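Local coordinates for protein esterase LipW (Mycobacterium marinum, PDB 3QH4) that probably hydrolyses ester bonds as an alpha/beta-hydrolase-fold esterase, with strict selectivity for its substrates, at residues A[76-81]-A[117-122]; A[84-89]-A[157-162]; A[206-211]-A[259-264]. One frame throughout, in Å; residues are numbered along the deposited sequence.

Contact 1 of 3, residues A[76-81]-A[117-122]; sequences RIYRAA and CAVVSV
Arg76 pairs with Ser121 through two backbone hydrogen bonds, Arg76 N to Ser121 O and Ser121 N to Arg76 O. The second is 2.9 Å long and almost straight. The CB atoms of Arg76 and Ser121 lie on the same side of the sheet, but the rest of the arginine leads away. It forms salt bridges with Asp62 and Asp102.

Ile77 sits in a non-hydrogen-bonded pair with Val120. Their side chains lie alongside each other, and Ile77 CG2 meets Val120 CG2 at 4.1 Å. With chi1 at -52°, CG1 lies opposite the carbonyl carbon and CG2 opposite the backbone N, which leaves CG2 as the branch that meets Val120. Phe155 and Trp145 pack on Ile77 as well.

Tyr78 forms the second hydrogen-bonded pair, with Val119. Tyr78 N donates to Val119 O at 2.8 Å, and Val119 N returns a bond to Tyr78 O. The ring slants across the valine, with CD1 4.0 Å from Val119 CB. Val119 O lies at the ring edge, in its plane. Further out, CE1 is 3.9 Å from Ser121 CB. One water joins Tyr78 OH (3.0 Å) to Ser121 OG (2.7 Å). The phenol oxygen also hydrogen-bonds to His105, so it has two partners.

Arg79 faces Ala118 in a non-hydrogen-bonded pair. Its guanidinium lies over Ile77 CG2 within its own strand, and NH2 bonds to Leu153 O.

Beyond the strand end, Ala80 N reaches Cys117 O at 3.1 Å, from well above the carbonyl plane. Ala81 CB then packs against Cys117 N.

Strands 72-79 and 118-122 run antiparallel. Strand 72-79 is the antiparallel member, next to the edge strand 59-66, of the otherwise parallel sheet of the alpha/beta hydrolase fold.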
# COMPACT_ATOMS: atom_id res chain seq x y z
N ARG A 76 14.18 0.49 -1.44
CA ARG A 76 14.64 -0.89 -1.60
C ARG A 76 14.25 -1.34 -3.00
O ARG A 76 13.09 -1.23 -3.40
CB ARG A 76 14.03 -1.81 -0.54
CG ARG A 76 14.51 -3.28 -0.68
CD ARG A 76 14.29 -4.06 0.60
NE ARG A 76 15.10 -3.54 1.71
CZ ARG A 76 14.88 -3.80 3.00
NH1 ARG A 76 13.86 -4.58 3.38
NH2 ARG A 76 15.70 -3.27 3.91
N ILE A 77 15.23 -1.86 -3.73
CA ILE A 77 14.97 -2.24 -5.11
C ILE A 77 14.99 -3.76 -5.22
O ILE A 77 15.98 -4.41 -4.84
CB ILE A 77 15.99 -1.60 -6.07
CG1 ILE A 77 16.04 -0.08 -5.85
CG2 ILE A 77 15.61 -1.89 -7.54
CD1 ILE A 77 17.17 0.61 -6.60
N TYR A 78 13.90 -4.30 -5.77
CA TYR A 78 13.73 -5.74 -5.97
C TYR A 78 13.80 -6.02 -7.45
O TYR A 78 13.14 -5.33 -8.22
CB TYR A 78 12.36 -6.18 -5.43
CG TYR A 78 12.10 -5.86 -3.98
CD1 TYR A 78 11.76 -4.56 -3.57
CD2 TYR A 78 12.15 -6.86 -3.01
CE1 TYR A 78 11.51 -4.28 -2.25
CE2 TYR A 78 11.89 -6.61 -1.68
CZ TYR A 78 11.57 -5.31 -1.31
OH TYR A 78 11.31 -5.06 -0.01
N ARG A 79 14.64 -6.97 -7.88
CA ARG A 79 14.72 -7.25 -9.31
C ARG A 79 14.49 -8.75 -9.55
O ARG A 79 15.24 -9.61 -9.05
CB ARG A 79 16.05 -6.77 -9.91
CG ARG A 79 16.28 -5.24 -9.81
CD ARG A 79 17.64 -4.90 -10.36
NE ARG A 79 17.85 -3.49 -10.63
CZ ARG A 79 18.44 -2.64 -9.79
NH1 ARG A 79 18.85 -3.07 -8.59
NH2 ARG A 79 18.61 -1.37 -10.14
N ALA A 80 13.45 -9.07 -10.31
CA ALA A 80 13.14 -10.45 -10.67
C ALA A 80 12.86 -10.61 -12.17
O ALA A 80 12.01 -11.44 -12.59
CB ALA A 80 11.97 -10.95 -9.86
N ALA A 81 13.53 -9.78 -12.96
CA ALA A 81 13.45 -9.88 -14.42
C ALA A 81 14.70 -9.27 -15.02
O ALA A 81 15.31 -8.39 -14.40
CB ALA A 81 12.21 -9.15 -14.94
N CYS A 117 9.15 -8.63 -12.60
CA CYS A 117 9.40 -7.21 -12.71
C CYS A 117 10.36 -6.75 -11.62
O CYS A 117 10.81 -7.54 -10.77
CB CYS A 117 8.09 -6.39 -12.63
SG CYS A 117 7.29 -6.46 -10.95
N ALA A 118 10.67 -5.46 -11.68
CA ALA A 118 11.37 -4.78 -10.60
C ALA A 118 10.35 -4.02 -9.75
O ALA A 118 9.29 -3.58 -10.25
CB ALA A 118 12.40 -3.79 -11.18
N VAL A 119 10.66 -3.90 -8.47
CA VAL A 119 9.83 -3.10 -7.57
C VAL A 119 10.78 -2.13 -6.85
O VAL A 119 11.84 -2.53 -6.36
CB VAL A 119 9.12 -4.01 -6.54
CG1 VAL A 119 8.30 -3.18 -5.52
CG2 VAL A 119 8.18 -5.03 -7.25
N VAL A 120 10.37 -0.87 -6.77
CA VAL A 120 11.14 0.11 -5.98
C VAL A 120 10.21 0.54 -4.84
O VAL A 120 9.19 1.20 -5.08
CB VAL A 120 11.60 1.30 -6.83
CG1 VAL A 120 12.38 2.35 -6.01
CG2 VAL A 120 12.49 0.80 -7.99
N SER A 121 10.59 0.15 -3.62
CA SER A 121 9.77 0.42 -2.44
C SER A 121 10.28 1.71 -1.77
O SER A 121 11.50 1.86 -1.54
CB SER A 121 9.85 -0.78 -1.48
OG SER A 121 9.14 -0.50 -0.28
N VAL A 122 9.33 2.60 -1.44
CA VAL A 122 9.65 3.95 -0.93
C VAL A 122 9.65 4.00 0.60
O VAL A 122 8.63 3.66 1.23
CB VAL A 122 8.62 4.99 -1.46
CG1 VAL A 122 8.98 6.42 -0.97
CG2 VAL A 122 8.51 4.97 -2.96
O HOH W 1 9.73 -2.79 1.08

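Contact 2 of 3, residues A[84-89]-A[157-162]; sequences PAPVVV and ARRLAV
Val87 and Arg159 begin the backbone pairing. Val87 N donates to Arg159 O at 3.0 Å. Ala161 N then bonds to Val87 O, and Val89 N to Ala161 O at 2.8 Å. Val87 thus uses both its N-H and its carbonyl on this neighbour, as expected in a parallel pair.

The apolar contacts centre on Leu160 CD1. It is 3.9 Å from Val87 CG1 and 3.9 Å from Val89 CG2. The leucine lies alongside Val87 and slants across Val89. Val88 and Ala161 meet on the other face of the sheet, CG2 to CB at 4.1 Å.

The polar end is Arg159. Its CB rests 3.8 Å from Pro86 CB. A bend at chi3 (-70°) folds the guanidinium back over the proline, with one face 3.6 Å above Pro86 CD. The guanidinium is held by a salt bridge to Asp156 and a hydrogen bond to Phe315 O.

These are neighbouring parallel strands in the central sheet of the alpha/beta hydrolase fold, with helices on both faces. Strand 118-122 flanks strand 85-91 on the side away from strand 160-165. Helix 134-148 packs on Val87, Val89, Leu160 and Val162. Helix 298-315 packs on Pro86, Val88 and Ala161.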
# COMPACT_ATOMS: atom_id res chain seq x y z
N PRO A 84 15.93 -4.57 -19.82
CA PRO A 84 15.27 -3.54 -19.00
C PRO A 84 13.94 -4.10 -18.49
O PRO A 84 13.13 -4.59 -19.28
CB PRO A 84 15.03 -2.39 -20.00
CG PRO A 84 15.61 -2.83 -21.31
CD PRO A 84 15.69 -4.33 -21.24
N ALA A 85 13.76 -4.04 -17.18
CA ALA A 85 12.64 -4.68 -16.52
C ALA A 85 11.48 -3.69 -16.37
O ALA A 85 11.72 -2.50 -16.07
CB ALA A 85 13.11 -5.17 -15.15
N PRO A 86 10.24 -4.15 -16.57
CA PRO A 86 9.10 -3.31 -16.18
C PRO A 86 9.21 -3.05 -14.68
O PRO A 86 9.79 -3.86 -13.97
CB PRO A 86 7.88 -4.17 -16.50
CG PRO A 86 8.38 -5.57 -16.52
CD PRO A 86 9.82 -5.52 -16.94
N VAL A 87 8.67 -1.94 -14.19
CA VAL A 87 9.00 -1.54 -12.82
C VAL A 87 7.77 -1.00 -12.10
O VAL A 87 6.95 -0.30 -12.71
CB VAL A 87 10.16 -0.49 -12.81
CG1 VAL A 87 9.82 0.76 -13.64
CG2 VAL A 87 10.55 -0.09 -11.36
N VAL A 88 7.65 -1.35 -10.83
CA VAL A 88 6.55 -0.89 -9.99
C VAL A 88 7.12 0.01 -8.90
O VAL A 88 8.07 -0.39 -8.22
CB VAL A 88 5.85 -2.11 -9.27
CG1 VAL A 88 4.71 -1.62 -8.34
CG2 VAL A 88 5.32 -3.11 -10.29
N VAL A 89 6.55 1.20 -8.69
CA VAL A 89 6.94 2.01 -7.53
C VAL A 89 5.92 1.70 -6.45
O VAL A 89 4.74 1.90 -6.67
CB VAL A 89 6.94 3.52 -7.86
CG1 VAL A 89 7.11 4.35 -6.58
CG2 VAL A 89 8.05 3.81 -8.90
N ALA A 157 11.00 2.34 -18.56
CA ALA A 157 10.10 3.43 -18.14
C ALA A 157 8.77 3.46 -18.89
O ALA A 157 7.81 4.08 -18.41
CB ALA A 157 10.82 4.78 -18.26
N ARG A 158 8.70 2.79 -20.04
CA ARG A 158 7.43 2.66 -20.75
C ARG A 158 6.47 1.67 -20.08
O ARG A 158 5.29 1.55 -20.48
CB ARG A 158 7.64 2.26 -22.21
N ARG A 159 6.98 0.94 -19.07
CA ARG A 159 6.14 -0.05 -18.36
C ARG A 159 6.28 0.23 -16.86
O ARG A 159 6.89 -0.54 -16.11
CB ARG A 159 6.49 -1.50 -18.74
CG ARG A 159 6.03 -1.85 -20.13
CD ARG A 159 6.37 -3.31 -20.45
NE ARG A 159 7.81 -3.47 -20.59
CZ ARG A 159 8.44 -4.63 -20.54
NH1 ARG A 159 7.75 -5.76 -20.34
NH2 ARG A 159 9.77 -4.65 -20.70
N LEU A 160 5.73 1.37 -16.46
CA LEU A 160 5.78 1.80 -15.06
C LEU A 160 4.41 1.67 -14.42
O LEU A 160 3.41 2.19 -14.95
CB LEU A 160 6.27 3.25 -14.96
CG LEU A 160 6.12 3.96 -13.61
CD1 LEU A 160 7.15 3.44 -12.65
CD2 LEU A 160 6.33 5.50 -13.83
N ALA A 161 4.38 0.96 -13.28
CA ALA A 161 3.17 0.79 -12.49
C ALA A 161 3.42 1.39 -11.10
O ALA A 161 4.57 1.59 -10.69
CB ALA A 161 2.81 -0.70 -12.37
N VAL A 162 2.33 1.68 -10.41
CA VAL A 162 2.40 2.16 -9.03
C VAL A 162 1.55 1.21 -8.18
O VAL A 162 0.60 0.60 -8.69
CB VAL A 162 1.93 3.64 -8.90
CG1 VAL A 162 2.86 4.60 -9.70
CG2 VAL A 162 0.47 3.83 -9.39

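Contact 3 of 3, residues A[206-211]-A[259-264]; sequences SEFRAT and PFRDEV
Arg261 reaches Glu207 and Phe208 with the end of its side chain. From CB the chain first extends, with CG trans to the backbone N (chi1 174°), and then bends at chi3. NE turns to its own helix and bonds to Asp262 OD1 at 2.9 Å, within the guanidinium plane. That bond is part of a salt bridge.

Past NE, CZ lies 4.0 Å from Phe208 CE2. NH1 comes closer, 3.4 Å from the same CE2. It meets the ring at its edge, near the ring plane. The aromatic edge sits over one face of the guanidinium, and the two planes stand 81° apart. NH1 also donates to a water at 2.8 Å and to the backbone of Glu256. That water donates to Glu207 OE1 in turn, so it bridges the two side chains. NH2 forms a long salt bridge of 3.5 Å to Glu207 OE1, and a weak bond to Asp262 OD1. Glu207, Arg261 and Asp262 form one network. Glu207 has a second cationic partner in Arg14.

Away from the arginine, Phe208 CB packs on Pro259 CD at 4.1 Å. Thr211 OG1 lies 3.9 Å from the same CD, and hydrogen-bonds to Phe214 O. Pro259 follows Asp258, a probable member of a Ser-His-Asp triad.

The contact joins the end of helix 203-207 to the start of helix 261-273, just after strand 250-255. Ser204 OG bonds to Pro259 O, and Ser204 N to Asp262 OD2. Phe208 and Gly216 share a backbone bond, which ties the segment to helix 216-227.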
# COMPACT_ATOMS: atom_id res chain seq x y z
N SER A 206 -17.91 2.32 10.67
CA SER A 206 -18.66 2.24 11.93
C SER A 206 -18.90 0.79 12.34
O SER A 206 -18.74 0.41 13.51
CB SER A 206 -19.98 3.02 11.79
OG SER A 206 -19.71 4.38 11.38
N GLU A 207 -19.29 -0.05 11.38
CA GLU A 207 -19.53 -1.45 11.70
C GLU A 207 -18.26 -2.09 12.27
O GLU A 207 -18.31 -2.86 13.26
CB GLU A 207 -19.92 -2.20 10.43
CG GLU A 207 -20.18 -3.68 10.71
CD GLU A 207 -20.67 -4.46 9.51
OE1 GLU A 207 -20.59 -3.96 8.38
OE2 GLU A 207 -21.09 -5.63 9.73
N PHE A 208 -17.13 -1.81 11.62
CA PHE A 208 -15.87 -2.37 12.04
C PHE A 208 -15.05 -1.35 12.85
O PHE A 208 -13.85 -1.19 12.64
CB PHE A 208 -15.11 -2.90 10.82
CG PHE A 208 -15.88 -3.94 10.06
CD1 PHE A 208 -16.48 -5.01 10.72
CD2 PHE A 208 -16.05 -3.82 8.68
CE1 PHE A 208 -17.23 -5.98 10.00
CE2 PHE A 208 -16.76 -4.77 7.95
CZ PHE A 208 -17.37 -5.84 8.62
N ARG A 209 -15.73 -0.70 13.81
CA ARG A 209 -15.11 0.25 14.69
C ARG A 209 -14.04 -0.43 15.52
O ARG A 209 -13.18 0.25 16.07
CB ARG A 209 -16.14 0.91 15.63
CG ARG A 209 -16.93 -0.09 16.52
CD ARG A 209 -18.08 0.58 17.30
NE ARG A 209 -19.22 0.88 16.40
CZ ARG A 209 -20.42 1.33 16.81
NH1 ARG A 209 -20.67 1.60 18.09
NH2 ARG A 209 -21.37 1.51 15.91
N ALA A 210 -14.10 -1.77 15.63
CA ALA A 210 -13.23 -2.44 16.66
C ALA A 210 -12.74 -3.82 16.29
O ALA A 210 -12.43 -4.66 17.14
CB ALA A 210 -13.94 -2.44 18.02
N THR A 211 -12.66 -4.04 14.99
CA THR A 211 -12.05 -5.26 14.47
C THR A 211 -10.57 -5.37 14.88
O THR A 211 -9.89 -4.35 15.15
CB THR A 211 -12.16 -5.26 12.92
OG1 THR A 211 -11.86 -3.96 12.40
CG2 THR A 211 -13.56 -5.66 12.50
N PRO A 259 -12.63 -2.10 8.00
CA PRO A 259 -13.31 -0.80 7.94
C PRO A 259 -13.20 -0.10 6.58
O PRO A 259 -14.10 0.68 6.26
CB PRO A 259 -12.63 0.01 9.06
CG PRO A 259 -11.19 -0.59 9.11
CD PRO A 259 -11.51 -2.09 8.97
N PHE A 260 -12.15 -0.36 5.79
CA PHE A 260 -11.98 0.32 4.50
C PHE A 260 -12.76 -0.35 3.37
O PHE A 260 -12.74 0.13 2.25
CB PHE A 260 -10.49 0.41 4.16
CG PHE A 260 -9.70 1.10 5.23
CD1 PHE A 260 -9.94 2.44 5.53
CD2 PHE A 260 -8.78 0.39 5.97
CE1 PHE A 260 -9.22 3.06 6.60
CE2 PHE A 260 -8.08 1.00 7.01
CZ PHE A 260 -8.29 2.32 7.31
N ARG A 261 -13.50 -1.40 3.68
CA ARG A 261 -14.18 -2.14 2.61
C ARG A 261 -15.13 -1.25 1.81
O ARG A 261 -15.15 -1.30 0.59
CB ARG A 261 -14.97 -3.31 3.21
CG ARG A 261 -15.83 -4.04 2.15
CD ARG A 261 -16.86 -4.89 2.86
NE ARG A 261 -17.95 -4.14 3.47
CZ ARG A 261 -18.66 -4.60 4.49
NH1 ARG A 261 -18.32 -5.76 5.06
NH2 ARG A 261 -19.69 -3.92 4.97
N ASP A 262 -15.98 -0.47 2.49
CA ASP A 262 -16.97 0.29 1.70
C ASP A 262 -16.36 1.38 0.83
O ASP A 262 -16.81 1.63 -0.30
CB ASP A 262 -18.05 0.89 2.62
CG ASP A 262 -18.98 -0.17 3.19
OD1 ASP A 262 -18.82 -1.39 2.90
OD2 ASP A 262 -19.88 0.22 3.97
N GLU A 263 -15.32 2.04 1.34
CA GLU A 263 -14.71 3.08 0.47
C GLU A 263 -14.02 2.43 -0.73
O GLU A 263 -13.97 2.99 -1.81
CB GLU A 263 -13.81 4.01 1.28
CG GLU A 263 -12.54 3.39 1.83
CD GLU A 263 -12.08 4.12 3.08
OE1 GLU A 263 -10.99 4.70 3.04
OE2 GLU A 263 -12.85 4.13 4.07
N VAL A 264 -13.54 1.20 -0.54
CA VAL A 264 -12.97 0.43 -1.65
C VAL A 264 -14.03 0.15 -2.70
O VAL A 264 -13.83 0.40 -3.88
CB VAL A 264 -12.33 -0.89 -1.16
CG1 VAL A 264 -12.11 -1.86 -2.35
CG2 VAL A 264 -11.03 -0.60 -0.50
O HOH W 2 -20.35 -6.45 6.92

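In the fold
From the N terminus, strand 72-79 comes first and strand 85-91 follows it. Contact 1 closes the first loop when the chain returns at 117-122. Contact 2 opens at 84-89, inside that loop, and closes at 157-162, so the two cross. They share a sheet, where strand 118-122 lies between 72-79 and 85-91. Val120 N and Val88 O are 2.8 Å apart, a probable hydrogen bond. Contact 3 opens later, at 206-211, and closes at 259-264. Its centre is about 31 Å from that of contact 1, on the opposite side of the chain's centre. It ties helix 203-207 to helix 261-273 beside Asp258, a probable member of a Ser166-His288-Asp258 triad.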